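Local coordinates for sialidase domain-containing protein (Dyadobacter fermentans, PDB 5HX0) that is of unknown function but carries a six-bladed, sialidase-like beta-propeller with BNR-type repeats, consistent with a role in recognising or processing glycans, at residues 294-297 / 298-302; 341-344 / 345-349; 269-272 / 273-277; 256-259 / 260-263; 242-245 / 246-249. All coordinates share one frame; numbering follows the deposited sequence.

The five contacts follow one another in series; none nests in or crosses another. Interaction 5 comes first, closing the loop between strands 234-242 and 250-256. Interaction 4 then carries the chain out of strand 250-256 and into strand 262-270, the first of the next sheet. That strand ends in interaction 3, the hairpin to strand 276-283. Interaction 1 closes the loop after strand 288-294 in the same blade, and interaction 2 does so after strand 336-342 in the following one. Interaction 3 touches two of the others: S294 of interaction 1 bonds through its backbone to V276, and E345 of interaction 2 reaches across to the 271-273 turn, so neighbouring blades are joined there.

Interaction 1: 294-297 / 298-302; sequences SVDG and GKTFT
Hydrogen bonds do most of the work between S294, D296 and the 298-300 backbone. The D296 carboxylate faces T300 with both oxygens: OD1 takes the backbone N of T300 at 3.0 Å, OD2 takes T300 OG1 at 2.6 Å. Both donors arrive on the syn side of the carboxylate, somewhat tilted from its plane, and the two side chains cross at about a right angle. What puts the carboxylate there is D296 chi1 of 56°, with CG folded back between its own backbone N and carbonyl carbon. A weak bond from K299 N also ends on OD1, 3.0 Å away. On the inner side of the loop, S294 OG accepts the G298 N-H at 2.8 Å and lies 2.9 Å from T300 O, while D296 N adds a weak bond to the same hydroxyl. A water joins V295 N to T300 O.

The apolar part is a CH-pi contact. S294 CB stands almost squarely over the centre of one face of the F301 ring, 3.6 Å from its centroid, and both residues pack on V276 of strand 276-283. G297 and G298 take the tight bend with positive phi.

Ser-x-Asp-x-Gly-x-Thr-aromatic, folded round its own aspartate between the third and fourth strands of a propeller blade, is the Asp box of the sialidase-like BNR repeat.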
loop_
_atom_site.group_PDB
_atom_site.type_symbol
_atom_site.label_atom_id
_atom_site.label_comp_id
_atom_site.label_asym_id
_atom_site.label_seq_id
_atom_site.Cartn_x
_atom_site.Cartn_y
_atom_site.Cartn_z
ATOM N N SER A 294 33.222 16.561 11.733
ATOM C CA SER A 294 33.050 17.965 12.103
ATOM C C SER A 294 33.383 18.138 13.577
ATOM O O SER A 294 32.872 17.396 14.427
ATOM C CB SER A 294 31.620 18.447 11.845
ATOM O OG SER A 294 31.416 19.739 12.407
ATOM N N VAL A 295 34.214 19.133 13.884
ATOM C CA VAL A 295 34.532 19.450 15.270
ATOM C C VAL A 295 33.840 20.712 15.757
ATOM O O VAL A 295 34.088 21.134 16.894
ATOM C CB VAL A 295 36.052 19.561 15.490
ATOM C CG1 VAL A 295 36.755 18.251 15.125
ATOM C CG2 VAL A 295 36.614 20.738 14.702
ATOM N N ASP A 296 32.986 21.333 14.947
ATOM C CA ASP A 296 32.318 22.569 15.333
ATOM C C ASP A 296 30.803 22.404 15.309
ATOM O O ASP A 296 30.057 23.325 14.956
ATOM C CB ASP A 296 32.756 23.732 14.443
ATOM C CG ASP A 296 32.531 23.461 12.970
ATOM O OD1 ASP A 296 31.753 22.535 12.629
ATOM O OD2 ASP A 296 33.131 24.182 12.149
ATOM N N GLY A 297 30.336 21.216 15.676
ATOM C CA GLY A 297 28.916 20.974 15.789
ATOM C C GLY A 297 28.186 20.848 14.475
ATOM O O GLY A 297 26.982 21.089 14.433
ATOM N N GLY A 298 28.880 20.489 13.394
ATOM C CA GLY A 298 28.239 20.323 12.107
ATOM C C GLY A 298 28.248 21.547 11.217
ATOM O O GLY A 298 27.640 21.509 10.140
ATOM N N LYS A 299 28.926 22.624 11.621
ATOM C CA LYS A 299 28.988 23.834 10.802
ATOM C C LYS A 299 29.934 23.670 9.614
ATOM O O LYS A 299 29.673 24.212 8.537
ATOM C CB LYS A 299 29.420 25.028 11.658
ATOM C CG LYS A 299 28.427 25.393 12.761
ATOM C CD LYS A 299 29.003 26.418 13.722
ATOM C CE LYS A 299 27.929 26.937 14.663
ATOM N NZ LYS A 299 26.826 27.608 13.912
ATOM N N THR A 300 31.042 22.950 9.791
ATOM C CA THR A 300 31.963 22.651 8.707
ATOM C C THR A 300 32.514 21.252 8.925
ATOM O O THR A 300 32.704 20.817 10.064
ATOM C CB THR A 300 33.160 23.628 8.627
ATOM O OG1 THR A 300 33.935 23.511 9.819
ATOM C CG2 THR A 300 32.717 25.077 8.465
ATOM N N PHE A 301 32.805 20.565 7.828
ATOM C CA PHE A 301 33.448 19.261 7.876
ATOM C C PHE A 301 34.844 19.350 7.272
ATOM O O PHE A 301 35.043 19.985 6.230
ATOM C CB PHE A 301 32.614 18.205 7.143
ATOM C CG PHE A 301 31.425 17.726 7.935
ATOM C CD1 PHE A 301 30.316 18.530 8.094
ATOM C CD2 PHE A 301 31.432 16.472 8.537
ATOM C CE1 PHE A 301 29.234 18.105 8.830
ATOM C CE2 PHE A 301 30.345 16.039 9.281
ATOM C CZ PHE A 301 29.247 16.858 9.426
ATOM N N THR A 302 35.809 18.725 7.946
ATOM C CA THR A 302 37.150 18.585 7.405
ATOM C C THR A 302 37.132 17.575 6.254
ATOM O O THR A 302 36.107 16.963 5.941
ATOM C CB THR A 302 38.131 18.175 8.502
ATOM O OG1 THR A 302 37.690 16.966 9.117
ATOM C CG2 THR A 302 38.249 19.253 9.563
HETATM O O HOH W 1 34.972 20.655 11.701
#

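Interaction 2: 341-344 / 345-349; sequences ILNA and ECTDF
From N343 to C346 the backbone makes a type I beta turn, C346 N bonding to N343 O at 2.9 Å, and the chain then curls back past L342. The loop joins the third and fourth strands of a four-stranded propeller blade, the place held by the Asp box in the blade before it.

N343 is the polar centre. Its side-chain amide meets T347 with both ends: OD1 accepts the T347 N-H at 3.0 Å on a lone pair, in the carbonyl plane, and ND2 donates to T347 OG1 at 3.0 Å, close to the amide plane. Those two bonds fix the rotation of the amide. Over it lies the D348 carboxylate, with the planes only 5° apart and stacked, the two side chains coming in from opposite directions. D348 OD1 also accepts the backbone N of N343, 2.9 Å away along a nearly straight N-H line.

L342 supplies the apolar contacts. CD1 rests against C346 CB at 4.0 Å and CD2 against F349 CB, the leucine and the phenylalanine crossing obliquely. E345 points away from the turn; its carboxylate bonds to T271 and K273 of the preceding blade, while R293 holds its carbonyl oxygen. A water ties the strand end to the loop, donating to I341 O and, at 2.6 Å, to D348 OD2.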
loop_
_atom_site.group_PDB
_atom_site.type_symbol
_atom_site.label_atom_id
_atom_site.label_comp_id
_atom_site.label_asym_id
_atom_site.label_seq_id
_atom_site.Cartn_x
_atom_site.Cartn_y
_atom_site.Cartn_z
ATOM N N ILE A 341 34.704 -2.563 16.003
ATOM C CA ILE A 341 34.340 -1.769 17.167
ATOM C C ILE A 341 35.365 -0.658 17.318
ATOM O O ILE A 341 36.552 -0.930 17.528
ATOM C CB ILE A 341 34.265 -2.631 18.437
ATOM C CG1 ILE A 341 33.160 -3.683 18.303
ATOM C CG2 ILE A 341 34.060 -1.736 19.668
ATOM C CD1 ILE A 341 33.034 -4.580 19.543
ATOM N N LEU A 342 34.910 0.584 17.208
ATOM C CA LEU A 342 35.783 1.745 17.280
ATOM C C LEU A 342 35.824 2.282 18.705
ATOM O O LEU A 342 34.932 2.016 19.515
ATOM C CB LEU A 342 35.289 2.828 16.322
ATOM C CG LEU A 342 35.009 2.396 14.877
ATOM C CD1 LEU A 342 34.649 3.613 14.044
ATOM C CD2 LEU A 342 36.224 1.667 14.289
ATOM N N ASN A 343 36.877 3.043 19.012
ATOM C CA ASN A 343 36.887 3.754 20.286
ATOM C C ASN A 343 35.787 4.828 20.286
ATOM O O ASN A 343 35.141 5.096 19.264
ATOM C CB ASN A 343 38.276 4.353 20.570
ATOM C CG ASN A 343 38.772 5.296 19.466
ATOM O OD1 ASN A 343 37.991 5.942 18.773
ATOM N ND2 ASN A 343 40.098 5.379 19.320
ATOM N N ALA A 344 35.568 5.440 21.456
ATOM C CA ALA A 344 34.423 6.344 21.625
ATOM C C ALA A 344 34.434 7.481 20.607
ATOM O O ALA A 344 33.381 7.891 20.109
ATOM C CB ALA A 344 34.413 6.900 23.047
ATOM N N GLU A 345 35.610 7.995 20.269
ATOM C CA GLU A 345 35.669 9.123 19.345
ATOM C C GLU A 345 35.797 8.697 17.881
ATOM O O GLU A 345 35.896 9.560 16.999
ATOM C CB GLU A 345 36.817 10.052 19.758
ATOM C CG GLU A 345 36.554 10.712 21.121
ATOM C CD GLU A 345 35.293 11.575 21.132
ATOM O OE1 GLU A 345 35.126 12.383 20.196
ATOM O OE2 GLU A 345 34.458 11.436 22.071
ATOM N N CYS A 346 35.773 7.389 17.601
ATOM C CA CYS A 346 35.741 6.867 16.228
ATOM C C CYS A 346 36.977 7.285 15.431
ATOM O O CYS A 346 36.888 7.588 14.242
ATOM C CB CYS A 346 34.466 7.291 15.490
ATOM S SG CYS A 346 32.915 6.733 16.262
ATOM N N THR A 347 38.145 7.275 16.082
ATOM C CA THR A 347 39.393 7.656 15.422
ATOM C C THR A 347 40.233 6.465 14.978
ATOM O O THR A 347 41.119 6.629 14.131
ATOM C CB THR A 347 40.251 8.533 16.350
ATOM O OG1 THR A 347 40.558 7.815 17.558
ATOM C CG2 THR A 347 39.523 9.812 16.715
ATOM N N ASP A 348 39.976 5.275 15.514
ATOM C CA ASP A 348 40.871 4.140 15.337
ATOM C C ASP A 348 40.339 3.124 14.328
ATOM O O ASP A 348 40.599 1.921 14.460
ATOM C CB ASP A 348 41.143 3.477 16.687
ATOM C CG ASP A 348 39.905 2.844 17.298
ATOM O OD1 ASP A 348 38.779 3.143 16.854
ATOM O OD2 ASP A 348 40.074 2.054 18.242
ATOM N N PHE A 349 39.628 3.592 13.302
ATOM C CA PHE A 349 39.013 2.669 12.349
ATOM C C PHE A 349 40.062 1.876 11.580
ATOM O O PHE A 349 39.779 0.775 11.104
ATOM C CB PHE A 349 38.115 3.443 11.382
ATOM C CG PHE A 349 38.685 4.779 10.993
ATOM C CD1 PHE A 349 39.653 4.870 10.003
ATOM C CD2 PHE A 349 38.288 5.935 11.637
ATOM C CE1 PHE A 349 40.198 6.107 9.653
ATOM C CE2 PHE A 349 38.836 7.181 11.297
ATOM C CZ PHE A 349 39.781 7.260 10.296
HETATM O O HOH W 2 38.611 0.189 19.207
#

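Interaction 3: 269-272 / 273-277; sequences YETP and KGDVV
Y269 and V277 form the last hydrogen-bonded pair before a beta hairpin turns round at 271-274. The connection is a type I turn with a G1 beta bulge, joining the first two strands of a propeller blade.

Backbone bonds come first. V277 N bonds to Y269 O at 2.8 Å, and Y269 N returns one to V277 O. E270 and V276 follow as a non-hydrogen-bonded pair, where E270 CA-H approaches D275 O. The turn is closed by T271 N on D275 O and by G274 N on T271 O, each 2.8 Å; G274, at phi 98°, makes the bulge.

The side-chain bond inside the turn belongs to T271. Its OG1 sits between its own backbone N and carbonyl carbon (chi1 71°), which turns it in over the bend, toward the N-H groups of G274 and D275: D275 N donates to it at 3.0 Å and G274 N more weakly. T271 OG1 also bonds to E345 of the next blade.

Several polar ends find partners beyond the hairpin. Y269 OH bonds to R318, E270 OE1 to K216 N, and D275 OD2 makes a salt bridge with R293.

Packing is slight: T271 OG1 lies 3.4 Å from D275 CB, and T271 CG2 4.0 Å from that same carbon.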
loop_
_atom_site.group_PDB
_atom_site.type_symbol
_atom_site.label_atom_id
_atom_site.label_comp_id
_atom_site.label_asym_id
_atom_site.label_seq_id
_atom_site.Cartn_x
_atom_site.Cartn_y
_atom_site.Cartn_z
ATOM N N TYR A 269 26.766 10.183 13.339
ATOM C CA TYR A 269 26.990 9.825 14.734
ATOM C C TYR A 269 27.589 11.025 15.468
ATOM O O TYR A 269 28.375 11.778 14.894
ATOM C CB TYR A 269 27.917 8.588 14.802
ATOM C CG TYR A 269 28.191 8.108 16.204
ATOM C CD1 TYR A 269 27.234 7.381 16.895
ATOM C CD2 TYR A 269 29.409 8.378 16.831
ATOM C CE1 TYR A 269 27.464 6.950 18.197
ATOM C CE2 TYR A 269 29.660 7.938 18.141
ATOM C CZ TYR A 269 28.663 7.228 18.814
ATOM O OH TYR A 269 28.841 6.783 20.105
ATOM N N GLU A 270 27.204 11.215 16.728
ATOM C CA GLU A 270 27.815 12.237 17.571
ATOM C C GLU A 270 28.574 11.551 18.689
ATOM O O GLU A 270 28.010 10.698 19.390
ATOM C CB GLU A 270 26.766 13.180 18.156
ATOM C CG GLU A 270 27.359 14.398 18.866
ATOM C CD GLU A 270 26.274 15.191 19.572
ATOM O OE1 GLU A 270 25.776 14.718 20.620
ATOM O OE2 GLU A 270 25.873 16.247 19.049
ATOM N N THR A 271 29.845 11.931 18.865
ATOM C CA THR A 271 30.693 11.290 19.861
ATOM C C THR A 271 30.473 11.919 21.233
ATOM O O THR A 271 29.884 13.000 21.340
ATOM C CB THR A 271 32.157 11.419 19.466
ATOM O OG1 THR A 271 32.558 12.788 19.617
ATOM C CG2 THR A 271 32.345 10.976 18.027
ATOM N N PRO A 272 30.932 11.261 22.306
ATOM C CA PRO A 272 30.760 11.865 23.640
ATOM C C PRO A 272 31.387 13.239 23.760
ATOM O O PRO A 272 30.815 14.111 24.426
ATOM C CB PRO A 272 31.414 10.837 24.573
ATOM C CG PRO A 272 31.159 9.492 23.847
ATOM C CD PRO A 272 31.319 9.833 22.382
ATOM N N LYS A 273 32.511 13.490 23.098
ATOM C CA LYS A 273 33.091 14.829 23.136
ATOM C C LYS A 273 32.421 15.805 22.173
ATOM O O LYS A 273 32.784 16.990 22.165
ATOM C CB LYS A 273 34.593 14.757 22.863
ATOM C CG LYS A 273 35.369 14.110 24.005
ATOM C CD LYS A 273 36.859 14.045 23.703
ATOM C CE LYS A 273 37.621 13.431 24.862
ATOM N NZ LYS A 273 39.021 13.098 24.471
ATOM N N GLY A 274 31.450 15.357 21.384
ATOM C CA GLY A 274 30.657 16.255 20.567
ATOM C C GLY A 274 31.085 16.378 19.123
ATOM O O GLY A 274 30.555 17.244 18.408
ATOM N N ASP A 275 32.039 15.566 18.672
ATOM C CA ASP A 275 32.338 15.492 17.251
ATOM C C ASP A 275 31.154 14.870 16.521
ATOM O O ASP A 275 30.476 13.980 17.048
ATOM C CB ASP A 275 33.591 14.645 16.998
ATOM C CG ASP A 275 34.875 15.377 17.338
ATOM O OD1 ASP A 275 34.804 16.514 17.871
ATOM O OD2 ASP A 275 35.953 14.801 17.069
ATOM N N VAL A 276 30.899 15.359 15.313
ATOM C CA VAL A 276 29.922 14.779 14.395
ATOM C C VAL A 276 30.693 13.990 13.341
ATOM O O VAL A 276 31.529 14.554 12.622
ATOM C CB VAL A 276 29.063 15.869 13.733
ATOM C CG1 VAL A 276 28.120 15.252 12.697
ATOM C CG2 VAL A 276 28.298 16.684 14.792
ATOM N N VAL A 277 30.407 12.697 13.231
ATOM C CA VAL A 277 31.103 11.803 12.315
ATOM C C VAL A 277 30.096 11.197 11.345
ATOM O O VAL A 277 29.008 10.781 11.757
ATOM C CB VAL A 277 31.842 10.699 13.106
ATOM C CG1 VAL A 277 32.273 9.611 12.198
ATOM C CG2 VAL A 277 33.055 11.308 13.832
#

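Interaction 4: 256-259 / 260-263; sequences AVDE and KVSF
A256 and F263 face each other where the chain runs out from one strand and returns almost antiparallel, the 256-259 and 260-263 directions 160° apart. The bend at 258-260 carries the chain from strand 250-256, the last of one propeller blade, to strand 262-270, the first of the next.

The F263 ring packs against A256 and D258 where the two arms come together. A256 CB lies over the centre of one ring face, 3.6 Å from the centroid, a CH-pi contact. D258 comes in at the ring edge, near its plane, with its CB 3.8 Å from F263 CE2. W304 meets the same ring edge-to-face, and F263 also packs on strand 276-283.

At the tip, D258 makes an Asx turn. Its side chain leaves with CG opposite the backbone N (chi1 -170°), which brings the carboxylate over the bend, and OD2 accepts the K260 N-H at 3.0 Å from above the carboxylate plane. The V261 N-H reaches the same oxygen at 2.9 Å on its anti lone pair, in an almost straight line (177°). Between the two chain arms a water accepts from D258 N and sits 2.7 Å from V261 O, while K234 NZ bonds to D258 O.

Two N-H groups on one oxygen would probably favour the charged carboxylate; K260 NZ, 6.3 Å from D258 OD2, adds at most a long-range attraction.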
loop_
_atom_site.group_PDB
_atom_site.type_symbol
_atom_site.label_atom_id
_atom_site.label_comp_id
_atom_site.label_asym_id
_atom_site.label_seq_id
_atom_site.Cartn_x
_atom_site.Cartn_y
_atom_site.Cartn_z
ATOM N N ALA A 256 30.706 15.600 2.330
ATOM C CA ALA A 256 31.725 14.970 1.498
ATOM C C ALA A 256 31.380 15.259 0.048
ATOM O O ALA A 256 30.279 14.929 -0.405
ATOM C CB ALA A 256 31.812 13.458 1.736
ATOM N N VAL A 257 32.308 15.903 -0.658
ATOM C CA VAL A 257 32.141 16.287 -2.059
ATOM C C VAL A 257 33.472 16.054 -2.761
ATOM O O VAL A 257 34.536 16.379 -2.220
ATOM C CB VAL A 257 31.712 17.766 -2.221
ATOM C CG1 VAL A 257 31.344 18.066 -3.662
ATOM C CG2 VAL A 257 30.566 18.123 -1.292
ATOM N N ASP A 258 33.419 15.488 -3.963
ATOM C CA ASP A 258 34.623 15.288 -4.752
ATOM C C ASP A 258 34.296 15.504 -6.219
ATOM O O ASP A 258 33.156 15.328 -6.641
ATOM C CB ASP A 258 35.203 13.887 -4.568
ATOM C CG ASP A 258 36.575 13.749 -5.189
ATOM O OD1 ASP A 258 37.502 14.400 -4.684
ATOM O OD2 ASP A 258 36.723 13.018 -6.183
ATOM N N GLU A 259 35.321 15.852 -7.004
ATOM C CA GLU A 259 35.107 16.059 -8.435
ATOM C C GLU A 259 34.752 14.764 -9.149
ATOM O O GLU A 259 34.016 14.794 -10.141
ATOM C CB GLU A 259 36.347 16.676 -9.090
ATOM C CG GLU A 259 36.551 18.145 -8.780
ATOM C CD GLU A 259 35.362 18.998 -9.188
ATOM O OE1 GLU A 259 34.738 18.700 -10.233
ATOM O OE2 GLU A 259 35.048 19.965 -8.458
ATOM N N LYS A 260 35.268 13.632 -8.683
ATOM C CA LYS A 260 35.010 12.360 -9.352
ATOM C C LYS A 260 34.290 11.345 -8.483
ATOM O O LYS A 260 33.401 10.654 -8.969
ATOM C CB LYS A 260 36.327 11.745 -9.851
ATOM C CG LYS A 260 36.924 12.498 -11.026
ATOM C CD LYS A 260 38.187 11.841 -11.546
ATOM C CE LYS A 260 38.907 12.770 -12.515
ATOM N NZ LYS A 260 39.251 14.087 -11.888
ATOM N N VAL A 261 34.665 11.225 -7.217
ATOM C CA VAL A 261 34.111 10.195 -6.344
ATOM C C VAL A 261 32.723 10.623 -5.868
ATOM O O VAL A 261 32.519 11.781 -5.481
ATOM C CB VAL A 261 35.059 9.949 -5.162
ATOM C CG1 VAL A 261 34.480 8.943 -4.197
ATOM C CG2 VAL A 261 36.449 9.491 -5.668
ATOM N N SER A 262 31.761 9.685 -5.889
ATOM C CA SER A 262 30.417 9.936 -5.371
ATOM C C SER A 262 30.322 9.488 -3.916
ATOM O O SER A 262 30.949 8.504 -3.513
ATOM C CB SER A 262 29.342 9.194 -6.176
ATOM O OG SER A 262 29.159 9.700 -7.492
ATOM N N PHE A 263 29.535 10.211 -3.138
ATOM C CA PHE A 263 29.191 9.835 -1.773
ATOM C C PHE A 263 27.674 9.754 -1.720
ATOM O O PHE A 263 26.996 10.680 -2.176
ATOM C CB PHE A 263 29.728 10.866 -0.776
ATOM C CG PHE A 263 31.205 11.067 -0.883
ATOM C CD1 PHE A 263 32.076 10.198 -0.247
ATOM C CD2 PHE A 263 31.719 12.086 -1.671
ATOM C CE1 PHE A 263 33.468 10.361 -0.378
ATOM C CE2 PHE A 263 33.079 12.258 -1.804
ATOM C CZ PHE A 263 33.958 11.394 -1.153
HETATM O O HOH W 3 30.977 13.982 -4.907
#

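Interaction 5: 242-245 / 246-249; sequences SDDK and GLTW
Over one face of the W249 indole sits S242 CB, 3.6 Å from the centroid of the six-membered ring and displaced from the centre of the indole. CE3 and CZ3 of W249 are the ring atoms nearest to that carbon. Among its surroundings the indole also meets W222 at about 55° between planes and touches P189 and M212. The D244 carboxylate, the other flat group, is met on its syn side by both of its T248 donors: T248 N reaches OD1 at 2.9 Å and T248 OG1 reaches OD2 at 2.7 Å, each a little out of plane. Threonine and aspartate cross at about a right angle.

Ser-Asp-Asp-Lys-Gly-Leu-Thr-Trp fits the Asp-box pattern of BNR repeats, here in the loop between the third and fourth strands of its propeller blade. Inside the loop, S242 OG accepts from G246 N at 2.9 Å, lies 2.8 Å from T248 O, and takes a weak bond from D244 N. L247 N bonds weakly to D244 O. K245 and G246 turn the corner with positive phi, the lysine running out to a salt bridge with D134. A water accepts from D243 N at 2.9 Å and donates to T248 OG1.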
loop_
_atom_site.group_PDB
_atom_site.type_symbol
_atom_site.label_atom_id
_atom_site.label_comp_id
_atom_site.label_asym_id
_atom_site.label_seq_id
_atom_site.Cartn_x
_atom_site.Cartn_y
_atom_site.Cartn_z
ATOM N N SER A 242 17.593 19.179 12.342
ATOM C CA SER A 242 16.238 19.507 12.754
ATOM C C SER A 242 16.244 19.938 14.215
ATOM O O SER A 242 16.734 19.202 15.073
ATOM C CB SER A 242 15.284 18.326 12.578
ATOM O OG SER A 242 13.996 18.704 13.070
ATOM N N ASP A 243 15.670 21.113 14.498
ATOM C CA ASP A 243 15.492 21.572 15.869
ATOM C C ASP A 243 14.066 21.399 16.365
ATOM O O ASP A 243 13.727 21.925 17.431
ATOM C CB ASP A 243 15.903 23.042 16.007
ATOM C CG ASP A 243 17.396 23.236 15.878
ATOM O OD1 ASP A 243 18.145 22.662 16.703
ATOM O OD2 ASP A 243 17.819 23.952 14.948
ATOM N N ASP A 244 13.221 20.693 15.625
ATOM C CA ASP A 244 11.849 20.488 16.076
ATOM C C ASP A 244 11.464 19.022 16.001
ATOM O O ASP A 244 10.314 18.679 15.699
ATOM C CB ASP A 244 10.862 21.355 15.288
ATOM C CG ASP A 244 11.045 21.248 13.796
ATOM O OD1 ASP A 244 11.666 20.262 13.331
ATOM O OD2 ASP A 244 10.560 22.158 13.079
ATOM N N LYS A 245 12.421 18.137 16.293
ATOM C CA LYS A 245 12.175 16.695 16.391
ATOM C C LYS A 245 11.659 16.114 15.072
ATOM O O LYS A 245 10.793 15.232 15.041
ATOM C CB LYS A 245 11.230 16.379 17.553
ATOM C CG LYS A 245 11.877 16.664 18.921
ATOM C CD LYS A 245 10.903 16.435 20.064
ATOM C CE LYS A 245 11.514 16.854 21.407
ATOM N NZ LYS A 245 12.626 15.957 21.853
ATOM N N GLY A 246 12.210 16.598 13.966
ATOM C CA GLY A 246 11.918 16.026 12.668
ATOM C C GLY A 246 10.753 16.626 11.909
ATOM O O GLY A 246 10.393 16.087 10.859
ATOM N N LEU A 247 10.142 17.713 12.396
ATOM C CA LEU A 247 9.086 18.345 11.607
ATOM C C LEU A 247 9.668 19.096 10.415
ATOM O O LEU A 247 9.114 19.041 9.308
ATOM C CB LEU A 247 8.248 19.285 12.481
ATOM C CG LEU A 247 7.458 18.590 13.605
ATOM C CD1 LEU A 247 6.692 19.634 14.439
ATOM C CD2 LEU A 247 6.495 17.504 13.081
ATOM N N THR A 248 10.801 19.763 10.601
ATOM C CA THR A 248 11.443 20.504 9.520
ATOM C C THR A 248 12.950 20.349 9.633
ATOM O O THR A 248 13.481 20.031 10.696
ATOM C CB THR A 248 11.095 22.006 9.535
ATOM O OG1 THR A 248 11.710 22.621 10.674
ATOM C CG2 THR A 248 9.560 22.241 9.570
ATOM N N TRP A 249 13.638 20.619 8.523
ATOM C CA TRP A 249 15.078 20.444 8.398
ATOM C C TRP A 249 15.703 21.706 7.827
ATOM O O TRP A 249 15.124 22.347 6.949
ATOM C CB TRP A 249 15.393 19.244 7.486
ATOM C CG TRP A 249 14.823 17.963 8.023
ATOM C CD1 TRP A 249 13.585 17.414 7.760
ATOM C CD2 TRP A 249 15.478 17.072 8.929
ATOM N NE1 TRP A 249 13.440 16.227 8.463
ATOM C CE2 TRP A 249 14.590 16.000 9.184
ATOM C CE3 TRP A 249 16.735 17.081 9.558
ATOM C CZ2 TRP A 249 14.922 14.950 10.041
ATOM C CZ3 TRP A 249 17.061 16.033 10.413
ATOM C CH2 TRP A 249 16.159 14.985 10.640
HETATM O O HOH W 4 14.283 22.525 12.383
#